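Local coordinates for protein tryptophan--tRNA ligase (Aeropyrum pernix, PDB 3A04) that catalyses the ATP-dependent attachment of L-tryptophan to tRNA(Trp), yielding tryptophanyl-tRNA, AMP and diphosphate, at residues P34-A39 with R56-I61; A72-F77 with L197-D202; D92-L97 with V211-A216; F102-A107 with L139-K144; I162-G167 with D230-V235. One frame throughout, in Å; residues are numbered along the deposited sequence.

Contact 1 of 5, residues P34-A39 with R56-I61; sequences PLLRKA and RDFDKI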
# COMPACT_ATOMS: atom_id res chain seq x y z
N PRO A 34 -38.08 -13.89 4.63
CA PRO A 34 -38.27 -15.00 5.54
C PRO A 34 -36.99 -15.19 6.37
O PRO A 34 -37.07 -15.46 7.56
CB PRO A 34 -38.49 -16.20 4.60
CG PRO A 34 -39.08 -15.59 3.31
CD PRO A 34 -38.29 -14.28 3.21
N LEU A 35 -35.81 -15.00 5.78
CA LEU A 35 -34.59 -15.10 6.60
C LEU A 35 -34.52 -14.00 7.65
O LEU A 35 -34.09 -14.21 8.81
CB LEU A 35 -33.31 -15.14 5.71
CG LEU A 35 -33.02 -16.57 5.25
CD1 LEU A 35 -32.11 -16.62 4.05
CD2 LEU A 35 -32.55 -17.52 6.42
N LEU A 36 -34.95 -12.82 7.23
CA LEU A 36 -34.99 -11.67 8.15
C LEU A 36 -35.84 -12.00 9.39
O LEU A 36 -35.39 -11.89 10.51
CB LEU A 36 -35.53 -10.47 7.36
CG LEU A 36 -35.06 -9.04 7.54
CD1 LEU A 36 -33.57 -8.85 7.68
CD2 LEU A 36 -35.57 -8.22 6.35
N ARG A 37 -37.06 -12.46 9.19
CA ARG A 37 -37.84 -13.09 10.31
C ARG A 37 -37.11 -14.13 11.19
O ARG A 37 -37.09 -14.03 12.42
CB ARG A 37 -39.06 -13.78 9.74
CG ARG A 37 -40.11 -12.85 9.09
CD ARG A 37 -41.46 -13.60 8.88
NE ARG A 37 -41.85 -14.40 10.05
CZ ARG A 37 -42.56 -13.93 11.09
NH1 ARG A 37 -42.96 -12.65 11.13
NH2 ARG A 37 -42.88 -14.75 12.10
N LYS A 38 -36.52 -15.15 10.56
CA LYS A 38 -35.90 -16.21 11.32
C LYS A 38 -34.78 -15.62 12.15
O LYS A 38 -34.55 -16.05 13.29
CB LYS A 38 -35.41 -17.36 10.42
CG LYS A 38 -36.57 -18.10 9.64
CD LYS A 38 -36.02 -18.95 8.47
CE LYS A 38 -37.05 -19.25 7.38
NZ LYS A 38 -36.40 -19.19 5.99
N ALA A 39 -34.10 -14.58 11.60
CA ALA A 39 -33.08 -13.87 12.41
C ALA A 39 -33.67 -12.93 13.51
O ALA A 39 -32.91 -12.28 14.25
CB ALA A 39 -32.02 -13.16 11.51
N ARG A 56 -27.08 -8.94 -2.42
CA ARG A 56 -26.33 -10.10 -2.92
C ARG A 56 -25.73 -10.79 -1.71
O ARG A 56 -25.00 -10.16 -0.94
CB ARG A 56 -25.28 -9.68 -3.94
CG ARG A 56 -24.47 -10.93 -4.51
CD ARG A 56 -23.59 -10.48 -5.64
NE ARG A 56 -22.64 -9.41 -5.24
CZ ARG A 56 -22.32 -8.37 -6.00
NH1 ARG A 56 -22.80 -8.26 -7.24
NH2 ARG A 56 -21.48 -7.43 -5.54
N ASP A 57 -26.12 -12.06 -1.48
CA ASP A 57 -25.58 -12.88 -0.38
C ASP A 57 -25.97 -12.45 1.03
O ASP A 57 -25.44 -12.98 2.01
CB ASP A 57 -24.01 -12.97 -0.51
CG ASP A 57 -23.54 -13.87 -1.72
OD1 ASP A 57 -24.42 -14.58 -2.31
OD2 ASP A 57 -22.32 -13.87 -2.03
N PHE A 58 -26.88 -11.46 1.18
CA PHE A 58 -27.34 -11.08 2.57
C PHE A 58 -28.07 -12.23 3.29
O PHE A 58 -28.12 -12.35 4.54
CB PHE A 58 -28.23 -9.80 2.46
CG PHE A 58 -28.53 -9.11 3.80
CD1 PHE A 58 -27.52 -8.92 4.72
CD2 PHE A 58 -29.85 -8.69 4.11
CE1 PHE A 58 -27.79 -8.27 6.00
CE2 PHE A 58 -30.15 -8.08 5.33
CZ PHE A 58 -29.14 -7.86 6.28
N ASP A 59 -28.68 -13.12 2.50
CA ASP A 59 -29.16 -14.42 3.06
C ASP A 59 -28.13 -15.22 3.86
O ASP A 59 -28.40 -15.67 5.00
CB ASP A 59 -29.78 -15.29 1.96
CG ASP A 59 -28.82 -15.58 0.81
OD1 ASP A 59 -27.90 -14.80 0.54
OD2 ASP A 59 -29.04 -16.60 0.11
N LYS A 60 -26.93 -15.35 3.31
CA LYS A 60 -25.83 -16.04 4.03
C LYS A 60 -25.54 -15.33 5.33
O LYS A 60 -25.27 -15.96 6.36
CB LYS A 60 -24.55 -16.07 3.14
CG LYS A 60 -24.72 -16.94 1.86
CD LYS A 60 -23.55 -16.82 0.89
CE LYS A 60 -22.23 -17.44 1.38
NZ LYS A 60 -21.03 -17.18 0.41
N ILE A 61 -25.62 -13.97 5.31
CA ILE A 61 -25.33 -13.23 6.57
C ILE A 61 -26.36 -13.58 7.63
O ILE A 61 -26.01 -13.80 8.79
CB ILE A 61 -25.42 -11.68 6.34
CG1 ILE A 61 -24.55 -11.27 5.17
CG2 ILE A 61 -25.04 -10.94 7.67
CD1 ILE A 61 -22.99 -11.59 5.47
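L35 and D59 bring the two backbones nearest, with 6.5 Å between L35 CA and D59 CA; 34-38 is all but the first residue of a short helix and 58-61 the first turn of another. No hydrogen bond joins them, and the contact rests on two pairs of side chains. L35 CD1 packs against the first side-chain carbon of D59, 3.4 Å from D59 CB, which is tight packing, and 3.8 Å from D59 CA. Because D59 CG lies between the backbone N and the carbonyl carbon (chi1 57°), the carboxylate leads away and the leucine methyl meets CB alone of that side chain. The two side chains cross obliquely. Deeper in, L36 CD1 comes to 4.2 Å from F58 CE2, an apolar contact between two buried residues. D57 occupies the N-cap position of the second helix without a capping bond from its side chain; its OD2 is in a salt bridge with R226. Both leucines also touch L62, one turn further along helix 58-66, so helix 33-38 packs against more than the first turn of helix 58-66. On the other flank R56 ends strand 52-56, which pairs with strand 242-246 through S243.

Contact 2 of 5, residues A72-F77 with L197-D202; sequences AVLTGF and LHVQLD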
# COMPACT_ATOMS: atom_id res chain seq x y z
N ALA A 72 -21.42 -8.52 10.81
CA ALA A 72 -20.92 -7.14 10.77
C ALA A 72 -21.42 -6.40 9.54
O ALA A 72 -21.82 -7.00 8.55
CB ALA A 72 -19.34 -7.09 10.82
N VAL A 73 -21.44 -5.08 9.65
CA VAL A 73 -21.67 -4.24 8.50
C VAL A 73 -20.52 -3.26 8.48
O VAL A 73 -20.03 -2.83 9.56
CB VAL A 73 -23.09 -3.50 8.58
CG1 VAL A 73 -23.26 -2.69 9.89
CG2 VAL A 73 -23.25 -2.58 7.36
N LEU A 74 -20.09 -2.88 7.27
CA LEU A 74 -18.96 -2.02 7.11
C LEU A 74 -19.32 -0.97 6.07
O LEU A 74 -19.94 -1.32 5.04
CB LEU A 74 -17.73 -2.88 6.61
CG LEU A 74 -16.63 -1.82 6.34
CD1 LEU A 74 -15.44 -1.72 7.22
CD2 LEU A 74 -16.32 -1.55 4.81
N THR A 75 -18.94 0.30 6.28
CA THR A 75 -18.97 1.21 5.15
C THR A 75 -17.84 2.21 5.32
O THR A 75 -17.23 2.30 6.41
CB THR A 75 -20.38 1.99 5.11
OG1 THR A 75 -20.43 2.77 3.92
CG2 THR A 75 -20.44 2.95 6.33
N GLY A 76 -17.55 2.99 4.29
CA GLY A 76 -16.56 4.02 4.40
C GLY A 76 -17.10 5.40 4.04
O GLY A 76 -18.04 5.49 3.23
N PHE A 77 -16.45 6.44 4.56
CA PHE A 77 -16.79 7.87 4.27
C PHE A 77 -15.50 8.61 3.92
O PHE A 77 -14.42 8.46 4.57
CB PHE A 77 -17.42 8.59 5.48
CG PHE A 77 -18.80 8.07 5.84
CD1 PHE A 77 -18.94 7.01 6.68
CD2 PHE A 77 -19.92 8.60 5.23
CE1 PHE A 77 -20.21 6.42 6.93
CE2 PHE A 77 -21.26 8.07 5.57
CZ PHE A 77 -21.36 6.99 6.37
N LEU A 197 -12.69 -6.32 3.55
CA LEU A 197 -12.29 -7.69 3.88
C LEU A 197 -11.52 -7.78 5.18
O LEU A 197 -11.50 -8.84 5.72
CB LEU A 197 -11.38 -8.20 2.73
CG LEU A 197 -12.19 -8.38 1.43
CD1 LEU A 197 -11.25 -8.64 0.28
CD2 LEU A 197 -13.30 -9.48 1.48
N HIS A 198 -10.83 -6.72 5.67
CA HIS A 198 -9.91 -6.90 6.81
C HIS A 198 -10.66 -7.30 8.08
O HIS A 198 -10.09 -7.88 8.97
CB HIS A 198 -9.08 -5.62 7.14
CG HIS A 198 -9.86 -4.57 7.90
ND1 HIS A 198 -10.87 -3.83 7.33
CD2 HIS A 198 -9.75 -4.15 9.20
CE1 HIS A 198 -11.35 -2.97 8.24
NE2 HIS A 198 -10.71 -3.17 9.38
N VAL A 199 -11.96 -6.97 8.17
CA VAL A 199 -12.70 -7.31 9.40
C VAL A 199 -12.85 -8.82 9.65
O VAL A 199 -13.12 -9.28 10.78
CB VAL A 199 -14.14 -6.64 9.42
CG1 VAL A 199 -13.99 -5.16 9.25
CG2 VAL A 199 -15.14 -7.31 8.40
N GLN A 200 -12.61 -9.56 8.59
CA GLN A 200 -12.56 -11.03 8.64
C GLN A 200 -11.30 -11.61 9.30
O GLN A 200 -11.30 -12.76 9.73
CB GLN A 200 -12.62 -11.55 7.21
CG GLN A 200 -13.91 -11.16 6.50
CD GLN A 200 -14.04 -11.98 5.19
OE1 GLN A 200 -13.89 -13.21 5.18
NE2 GLN A 200 -14.45 -11.34 4.18
N LEU A 201 -10.24 -10.82 9.42
CA LEU A 201 -9.04 -11.31 10.13
C LEU A 201 -9.25 -11.37 11.63
O LEU A 201 -9.91 -10.50 12.20
CB LEU A 201 -7.85 -10.38 9.86
CG LEU A 201 -7.54 -10.10 8.34
CD1 LEU A 201 -6.49 -8.96 8.20
CD2 LEU A 201 -7.08 -11.44 7.63
N ASP A 202 -8.60 -12.34 12.29
CA ASP A 202 -8.73 -12.50 13.71
C ASP A 202 -8.31 -11.24 14.43
O ASP A 202 -8.94 -10.89 15.40
CB ASP A 202 -7.88 -13.69 14.16
CG ASP A 202 -8.44 -14.99 13.53
OD1 ASP A 202 -9.70 -15.07 13.34
OD2 ASP A 202 -7.64 -15.84 13.15
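Strand 72-77 faces the turn that follows helix 183-197, and L74 CA lies 8.5 Å from V199 CA, a separation filled by side chains, with no hydrogen bond crossing it. L74 carries the contact through one branch. Its CD1 lies 4.2 Å from V199 CG1 and 4.4 Å from H198 CE1, approaching the imidazole obliquely. With CG anti to the backbone N (chi1 175°), the leucine chain extends from the strand so that this methyl arrives near both residues of the turn. V199 works in two directions: its CG1 also sits 3.5 Å above the plane of the neighbouring H198 ring, offset toward the rim, while its CG2 is 4.9 Å from A72 CB at the margin of the contact. The imidazole is fixed by polar bonds outside this pair, ND1 with A194 O and NE2 with R154 NH2, and the rings of Y158 and Y204 meet it edge-to-face. These partners account for the polar ends of a buried histidine, leaving a carbon, CE1, to meet the leucine. The strand itself sits between parallel neighbours 210-215 and 103-108 in the Rossmann-type sheet of this class I synthetase. L74 and V199 share one side with V210 and F105, whereas V73 and T75 meet L94 of helix 85-99, which covers the opposite side.

Contact 3 of 5, residues D92-L97 with V211-A216; sequences DQLIYL and VVPVGA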
# COMPACT_ATOMS: atom_id res chain seq x y z
N ASP A 92 -28.30 5.75 8.68
CA ASP A 92 -29.56 5.20 9.16
C ASP A 92 -29.60 3.68 8.96
O ASP A 92 -30.11 2.98 9.80
CB ASP A 92 -30.71 5.84 8.35
CG ASP A 92 -31.11 7.26 8.93
OD1 ASP A 92 -30.76 7.64 10.13
OD2 ASP A 92 -31.67 8.00 8.13
N GLN A 93 -29.10 3.19 7.82
CA GLN A 93 -29.02 1.70 7.60
C GLN A 93 -28.01 1.07 8.60
O GLN A 93 -28.26 0.04 9.13
CB GLN A 93 -28.52 1.43 6.17
CG GLN A 93 -29.52 1.92 5.15
CD GLN A 93 -29.09 1.71 3.76
OE1 GLN A 93 -28.88 0.57 3.34
NE2 GLN A 93 -28.87 2.80 3.02
N LEU A 94 -26.87 1.71 8.88
CA LEU A 94 -26.04 1.20 10.00
C LEU A 94 -26.69 1.14 11.34
O LEU A 94 -26.49 0.15 12.08
CB LEU A 94 -24.71 1.98 10.16
CG LEU A 94 -23.95 2.33 8.88
CD1 LEU A 94 -22.71 3.25 9.22
CD2 LEU A 94 -23.50 1.01 8.19
N ILE A 95 -27.47 2.18 11.69
CA ILE A 95 -28.10 2.19 13.03
C ILE A 95 -29.12 1.10 13.12
O ILE A 95 -29.21 0.39 14.10
CB ILE A 95 -28.80 3.59 13.31
CG1 ILE A 95 -27.67 4.64 13.44
CG2 ILE A 95 -29.67 3.55 14.57
CD1 ILE A 95 -28.14 6.14 13.50
N TYR A 96 -29.91 0.94 12.09
CA TYR A 96 -30.86 -0.18 12.13
C TYR A 96 -30.10 -1.53 12.39
O TYR A 96 -30.45 -2.33 13.27
CB TYR A 96 -31.61 -0.23 10.75
CG TYR A 96 -32.36 -1.54 10.55
CD1 TYR A 96 -33.63 -1.74 11.12
CD2 TYR A 96 -31.80 -2.58 9.73
CE1 TYR A 96 -34.34 -2.97 10.92
CE2 TYR A 96 -32.48 -3.81 9.58
CZ TYR A 96 -33.77 -3.99 10.16
OH TYR A 96 -34.46 -5.22 10.02
N LEU A 97 -29.08 -1.79 11.58
CA LEU A 97 -28.37 -3.05 11.75
C LEU A 97 -27.74 -3.08 13.13
O LEU A 97 -27.78 -4.10 13.75
CB LEU A 97 -27.31 -3.24 10.61
CG LEU A 97 -27.99 -3.29 9.21
CD1 LEU A 97 -26.96 -3.13 8.10
CD2 LEU A 97 -28.69 -4.68 8.98
N VAL A 211 -21.69 -7.33 5.66
CA VAL A 211 -22.54 -6.83 4.59
C VAL A 211 -22.14 -5.38 4.36
O VAL A 211 -21.69 -4.69 5.29
CB VAL A 211 -24.08 -6.99 4.95
CG1 VAL A 211 -24.49 -6.20 6.33
CG2 VAL A 211 -24.97 -6.57 3.73
N VAL A 212 -22.20 -4.92 3.11
CA VAL A 212 -21.82 -3.55 2.79
C VAL A 212 -23.03 -2.90 2.11
O VAL A 212 -23.50 -3.40 1.04
CB VAL A 212 -20.66 -3.54 1.80
CG1 VAL A 212 -20.13 -2.10 1.49
CG2 VAL A 212 -19.44 -4.44 2.35
N PRO A 213 -23.55 -1.77 2.68
CA PRO A 213 -24.69 -1.17 2.00
C PRO A 213 -24.23 -0.19 0.94
O PRO A 213 -23.43 0.70 1.24
CB PRO A 213 -25.43 -0.45 3.13
CG PRO A 213 -24.35 -0.03 4.14
CD PRO A 213 -23.28 -1.17 4.00
N VAL A 214 -24.73 -0.30 -0.28
CA VAL A 214 -24.18 0.53 -1.36
C VAL A 214 -25.29 0.92 -2.36
O VAL A 214 -26.41 0.39 -2.28
CB VAL A 214 -23.11 -0.19 -2.24
CG1 VAL A 214 -21.82 -0.52 -1.48
CG2 VAL A 214 -23.64 -1.45 -2.85
N GLY A 215 -24.96 1.82 -3.27
CA GLY A 215 -25.80 2.06 -4.47
C GLY A 215 -25.33 1.11 -5.58
O GLY A 215 -24.18 0.64 -5.55
N ALA A 216 -26.17 0.89 -6.61
CA ALA A 216 -25.78 -0.03 -7.74
C ALA A 216 -24.51 0.41 -8.42
O ALA A 216 -23.72 -0.42 -8.94
CB ALA A 216 -26.92 -0.12 -8.80
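The flat carboxamide of Q93 meets P213 through its oxygen, with OE1 3.6 Å from P213 CB, the two side chains sliding past each other in opposite directions. No bond is made there: the amide NE2 is instead hydrogen-bonded to L89 O, one turn earlier in the same helix. Q93 CG is anti to the carbonyl carbon and the chain is extended beyond it (chi2 179°), which carries the amide out to the proline. Two further pairs are wholly apolar. L94 CD2 lies 4.3 Å from P213 CG, so the proline ring is met by both Q93 and L94, and one turn on L97 CD1 is 4.3 Å from V211 CG1. V211 and P213 point toward the helix, and V212 between them points away. The helix and strand axes approach to 10.0 Å, with N-to-C directions 154° apart, hence nearly antiparallel. All five touching residues are buried. Helix 85-99, whose start belongs to the 'HIGH' region, links parallel strands 72-77 and 103-108 in a beta-alpha-beta crossover. Its packing on strand 210-215 extends its cover over the sheet beyond 72-77, where L94 and L97 also touch V73, while T244 of strand 242-246 borders P213 on the next strand over.

Contact 4 of 5, residues F102-A107 with L139-K144; sequences FKVFVA and LGLDPK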
# COMPACT_ATOMS: atom_id res chain seq x y z
N PHE A 102 -25.82 -6.17 14.74
CA PHE A 102 -24.58 -6.18 13.88
C PHE A 102 -23.47 -5.40 14.49
O PHE A 102 -23.73 -4.29 15.03
CB PHE A 102 -24.88 -5.59 12.46
CG PHE A 102 -25.68 -6.46 11.59
CD1 PHE A 102 -26.90 -6.93 11.98
CD2 PHE A 102 -25.19 -6.77 10.29
CE1 PHE A 102 -27.65 -7.75 11.11
CE2 PHE A 102 -25.89 -7.61 9.42
CZ PHE A 102 -27.14 -8.11 9.82
N LYS A 103 -22.21 -5.88 14.35
CA LYS A 103 -21.07 -5.06 14.70
C LYS A 103 -20.90 -4.04 13.55
O LYS A 103 -20.84 -4.41 12.39
CB LYS A 103 -19.78 -5.94 14.85
CG LYS A 103 -18.53 -5.16 15.24
CD LYS A 103 -18.51 -4.51 16.67
CE LYS A 103 -17.25 -3.75 16.84
NZ LYS A 103 -17.12 -3.21 18.28
N VAL A 104 -20.79 -2.76 13.86
CA VAL A 104 -20.62 -1.76 12.82
C VAL A 104 -19.16 -1.29 12.77
O VAL A 104 -18.55 -0.96 13.81
CB VAL A 104 -21.51 -0.47 13.10
CG1 VAL A 104 -21.37 0.56 11.99
CG2 VAL A 104 -23.02 -0.90 13.25
N PHE A 105 -18.62 -1.25 11.54
CA PHE A 105 -17.31 -0.72 11.27
C PHE A 105 -17.51 0.45 10.36
O PHE A 105 -18.20 0.35 9.34
CB PHE A 105 -16.43 -1.76 10.52
CG PHE A 105 -16.00 -2.94 11.40
CD1 PHE A 105 -16.80 -4.04 11.54
CD2 PHE A 105 -14.78 -2.87 12.13
CE1 PHE A 105 -16.37 -5.14 12.34
CE2 PHE A 105 -14.33 -3.96 12.94
CZ PHE A 105 -15.16 -5.10 13.02
N VAL A 106 -16.85 1.55 10.68
CA VAL A 106 -16.89 2.74 9.85
C VAL A 106 -15.48 3.14 9.48
O VAL A 106 -14.67 3.51 10.34
CB VAL A 106 -17.57 3.93 10.59
CG1 VAL A 106 -17.52 5.17 9.64
CG2 VAL A 106 -19.08 3.58 10.86
N ALA A 107 -15.16 3.06 8.18
CA ALA A 107 -13.83 3.45 7.75
C ALA A 107 -13.86 4.94 7.35
O ALA A 107 -14.78 5.37 6.63
CB ALA A 107 -13.40 2.60 6.53
N LEU A 139 -26.67 11.19 15.27
CA LEU A 139 -27.76 10.43 14.64
C LEU A 139 -28.21 9.22 15.39
O LEU A 139 -29.31 8.77 15.15
CB LEU A 139 -27.42 10.01 13.18
CG LEU A 139 -27.51 11.03 12.05
CD1 LEU A 139 -26.95 10.43 10.73
CD2 LEU A 139 -29.00 11.65 11.79
N GLY A 140 -27.34 8.63 16.21
CA GLY A 140 -27.72 7.52 17.05
C GLY A 140 -26.80 6.32 16.93
O GLY A 140 -27.10 5.26 17.47
N LEU A 141 -25.72 6.45 16.16
CA LEU A 141 -24.73 5.37 16.07
C LEU A 141 -24.03 5.28 17.44
O LEU A 141 -23.72 6.30 18.05
CB LEU A 141 -23.73 5.63 14.92
CG LEU A 141 -23.13 4.43 14.18
CD1 LEU A 141 -24.15 3.32 13.72
CD2 LEU A 141 -22.19 4.90 12.97
N ASP A 142 -23.91 4.10 17.98
CA ASP A 142 -23.42 3.95 19.35
C ASP A 142 -21.91 4.25 19.50
O ASP A 142 -21.09 3.57 18.85
CB ASP A 142 -23.70 2.51 19.74
CG ASP A 142 -23.23 2.16 21.21
OD1 ASP A 142 -22.38 2.82 21.80
OD2 ASP A 142 -23.66 1.10 21.69
N PRO A 143 -21.53 5.24 20.33
CA PRO A 143 -20.08 5.58 20.44
C PRO A 143 -19.21 4.47 21.02
O PRO A 143 -18.03 4.47 20.76
CB PRO A 143 -20.05 6.78 21.40
CG PRO A 143 -21.32 6.63 22.25
CD PRO A 143 -22.36 6.00 21.29
N LYS A 144 -19.78 3.57 21.82
CA LYS A 144 -19.04 2.53 22.51
C LYS A 144 -18.77 1.37 21.55
O LYS A 144 -17.61 0.93 21.43
CB LYS A 144 -19.80 1.99 23.74
CG LYS A 144 -18.97 1.06 24.67
CD LYS A 144 -19.86 0.21 25.63
CE LYS A 144 -19.00 -0.65 26.59
NZ LYS A 144 -18.13 -1.71 25.90
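V106 and L141 reach toward each other tip to tip, with CG2 of V106 4.0 Å from CD2 of L141. The other leucine branch serves the preceding inward-facing residue: L141 CD1 is 4.3 Å from V104 CG1. One side chain thus spans two valines of strand 103-108. The turn around it is held by its own bonds: G140, with positive phi (129°), closes helix 121-139 in a Schellman motif, and Q98 OE1 accepts from D142 N. Just beyond, D142 OD1 accepts from K144 N at 2.7 Å, forming an Asx turn; the donor comes from the anti side of the carboxylate and 33° out of its plane. The loop leads to strand 147-150, parallel neighbour of 103-108, completing a beta-alpha-beta crossover. Chemically, no hydrogen bond crosses between the segments: methyl packing holds loop to sheet, and polar bonds shape the loop itself.

Contact 5 of 5, residues I162-G167 with D230-V235; sequences IQLFSG and DRMAGV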
# COMPACT_ATOMS: atom_id res chain seq x y z
N ILE A 162 -3.51 -5.23 1.63
CA ILE A 162 -3.38 -4.33 0.52
C ILE A 162 -2.14 -4.73 -0.27
O ILE A 162 -2.18 -4.79 -1.52
CB ILE A 162 -3.24 -2.85 1.00
CG1 ILE A 162 -4.54 -2.40 1.76
CG2 ILE A 162 -2.98 -1.91 -0.21
CD1 ILE A 162 -4.35 -1.03 2.51
N GLN A 163 -1.05 -5.02 0.44
CA GLN A 163 0.18 -5.46 -0.26
C GLN A 163 0.00 -6.78 -1.05
O GLN A 163 0.43 -6.89 -2.20
CB GLN A 163 1.30 -5.66 0.72
CG GLN A 163 1.74 -4.40 1.45
CD GLN A 163 2.75 -4.72 2.57
OE1 GLN A 163 2.39 -5.33 3.61
NE2 GLN A 163 4.01 -4.30 2.38
N LEU A 164 -0.71 -7.71 -0.48
CA LEU A 164 -0.89 -9.00 -1.14
C LEU A 164 -1.95 -8.88 -2.23
O LEU A 164 -1.81 -9.54 -3.24
CB LEU A 164 -1.28 -10.08 -0.14
CG LEU A 164 -0.19 -10.28 0.96
CD1 LEU A 164 -0.65 -11.46 1.86
CD2 LEU A 164 1.20 -10.57 0.43
N PHE A 165 -2.99 -8.02 -2.05
CA PHE A 165 -3.99 -7.85 -3.10
C PHE A 165 -3.37 -7.32 -4.37
O PHE A 165 -3.90 -7.60 -5.46
CB PHE A 165 -5.12 -6.85 -2.73
CG PHE A 165 -6.01 -7.31 -1.61
CD1 PHE A 165 -6.07 -8.64 -1.20
CD2 PHE A 165 -6.89 -6.38 -1.00
CE1 PHE A 165 -6.93 -9.07 -0.16
CE2 PHE A 165 -7.77 -6.80 0.05
CZ PHE A 165 -7.79 -8.15 0.46
N SER A 166 -2.32 -6.49 -4.26
CA SER A 166 -1.73 -5.89 -5.48
C SER A 166 -1.20 -6.92 -6.46
O SER A 166 -1.09 -6.62 -7.67
CB SER A 166 -0.62 -4.90 -5.12
OG SER A 166 0.53 -5.58 -4.67
N GLY A 167 -0.96 -8.15 -5.98
CA GLY A 167 -0.52 -9.23 -6.88
C GLY A 167 -1.69 -9.97 -7.57
O GLY A 167 -1.46 -10.78 -8.47
N ASP A 230 -11.74 -14.46 -3.27
CA ASP A 230 -11.59 -15.81 -3.90
C ASP A 230 -10.10 -16.03 -4.29
O ASP A 230 -9.53 -17.14 -4.12
CB ASP A 230 -12.38 -15.82 -5.21
CG ASP A 230 -13.87 -15.84 -5.02
OD1 ASP A 230 -14.41 -16.10 -3.92
OD2 ASP A 230 -14.55 -15.66 -6.04
N ARG A 231 -9.48 -14.98 -4.85
CA ARG A 231 -8.07 -15.07 -5.32
C ARG A 231 -7.06 -15.18 -4.18
O ARG A 231 -5.91 -15.62 -4.39
CB ARG A 231 -7.73 -13.92 -6.26
CG ARG A 231 -8.51 -13.98 -7.60
CD ARG A 231 -8.35 -12.66 -8.33
NE ARG A 231 -9.28 -12.60 -9.44
CZ ARG A 231 -9.33 -11.63 -10.35
NH1 ARG A 231 -8.50 -10.57 -10.30
NH2 ARG A 231 -10.20 -11.74 -11.33
N MET A 232 -7.46 -14.84 -2.97
CA MET A 232 -6.58 -15.04 -1.83
C MET A 232 -6.61 -16.46 -1.27
O MET A 232 -5.92 -16.74 -0.31
CB MET A 232 -6.86 -14.01 -0.70
CG MET A 232 -6.48 -12.54 -1.14
SD MET A 232 -4.68 -12.39 -1.46
CE MET A 232 -4.43 -12.44 0.27
N ALA A 233 -7.48 -17.35 -1.77
CA ALA A 233 -7.53 -18.73 -1.20
C ALA A 233 -6.13 -19.40 -1.11
O ALA A 233 -5.37 -19.31 -2.02
CB ALA A 233 -8.53 -19.64 -2.02
N GLY A 234 -5.76 -19.99 0.02
CA GLY A 234 -4.42 -20.53 0.14
C GLY A 234 -3.44 -19.59 0.86
O GLY A 234 -2.35 -19.99 1.32
N VAL A 235 -3.80 -18.31 0.92
CA VAL A 235 -2.98 -17.31 1.55
C VAL A 235 -3.67 -16.81 2.78
O VAL A 235 -3.10 -16.86 3.86
CB VAL A 235 -2.77 -16.16 0.54
CG1 VAL A 235 -1.82 -15.18 1.06
CG2 VAL A 235 -2.30 -16.74 -0.73
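Next to L164 and F165, which both touch M232, the carbonyl of Q163 receives the shortest polar bond here: S166 OG donates to Q163 O at 2.8 Å, with a C=O...donor angle of 143° and a tilt from the carbonyl plane. The backbone N of S166 adds a weak bond to Q163 O, 3.5 Å long. Across the contact everything is apolar or sulfur-aromatic. M232 CG comes to 3.6 Å from F165 CE1, near the ring plane and at its edge. SD lies 5.2 Å from the centroid of the F165 ring, 89° off its normal, so the sulfur too is at the edge, and the two side chains cross at about a right angle. The methionine chain bends at chi2 and again at chi3 (-74°), which turns CE back to 4.0 Å from L164 CB. Replacing M232 with an alanine would probably open a gap between the two segments, leaving the F165 edge and L164 CB without their thioether partner. L164 CD1 also meets V235 CG1 at 4.0 Å; V235 N bonds back to M232 O at 2.9 Å. L164 packs as well on F114 of the second subunit. This is an edge-on Met-aromatic contact joining the C-terminal end of helix 156-165 to the turn after helix 219-231, beside the dimer interface.

How the contacts relate
Contacts 2, 3 and 4 belong to one beta-sheet: strand 72-77 is hydrogen-bonded to 210-215 and to 103-108, its two neighbours. Contact 3 is the most central, its centre about 6 Å from the centre of the chain. Helix 85-99 of contact 3 is followed, after a short loop, by the strand of contact 4, which is nested within the chain loops closed by contacts 2 and 3. Contact 1 is only partly buried, yet F58 reaches V211 and F102, tying it to contacts 3 and 4. Contact 5 lies farthest out but meets contact 2 through F165 and L197. None has a hydrogen bond between its segments; aliphatic packing dominates contact 4, whereas contact 5 adds sulfur and an aromatic edge near the second subunit.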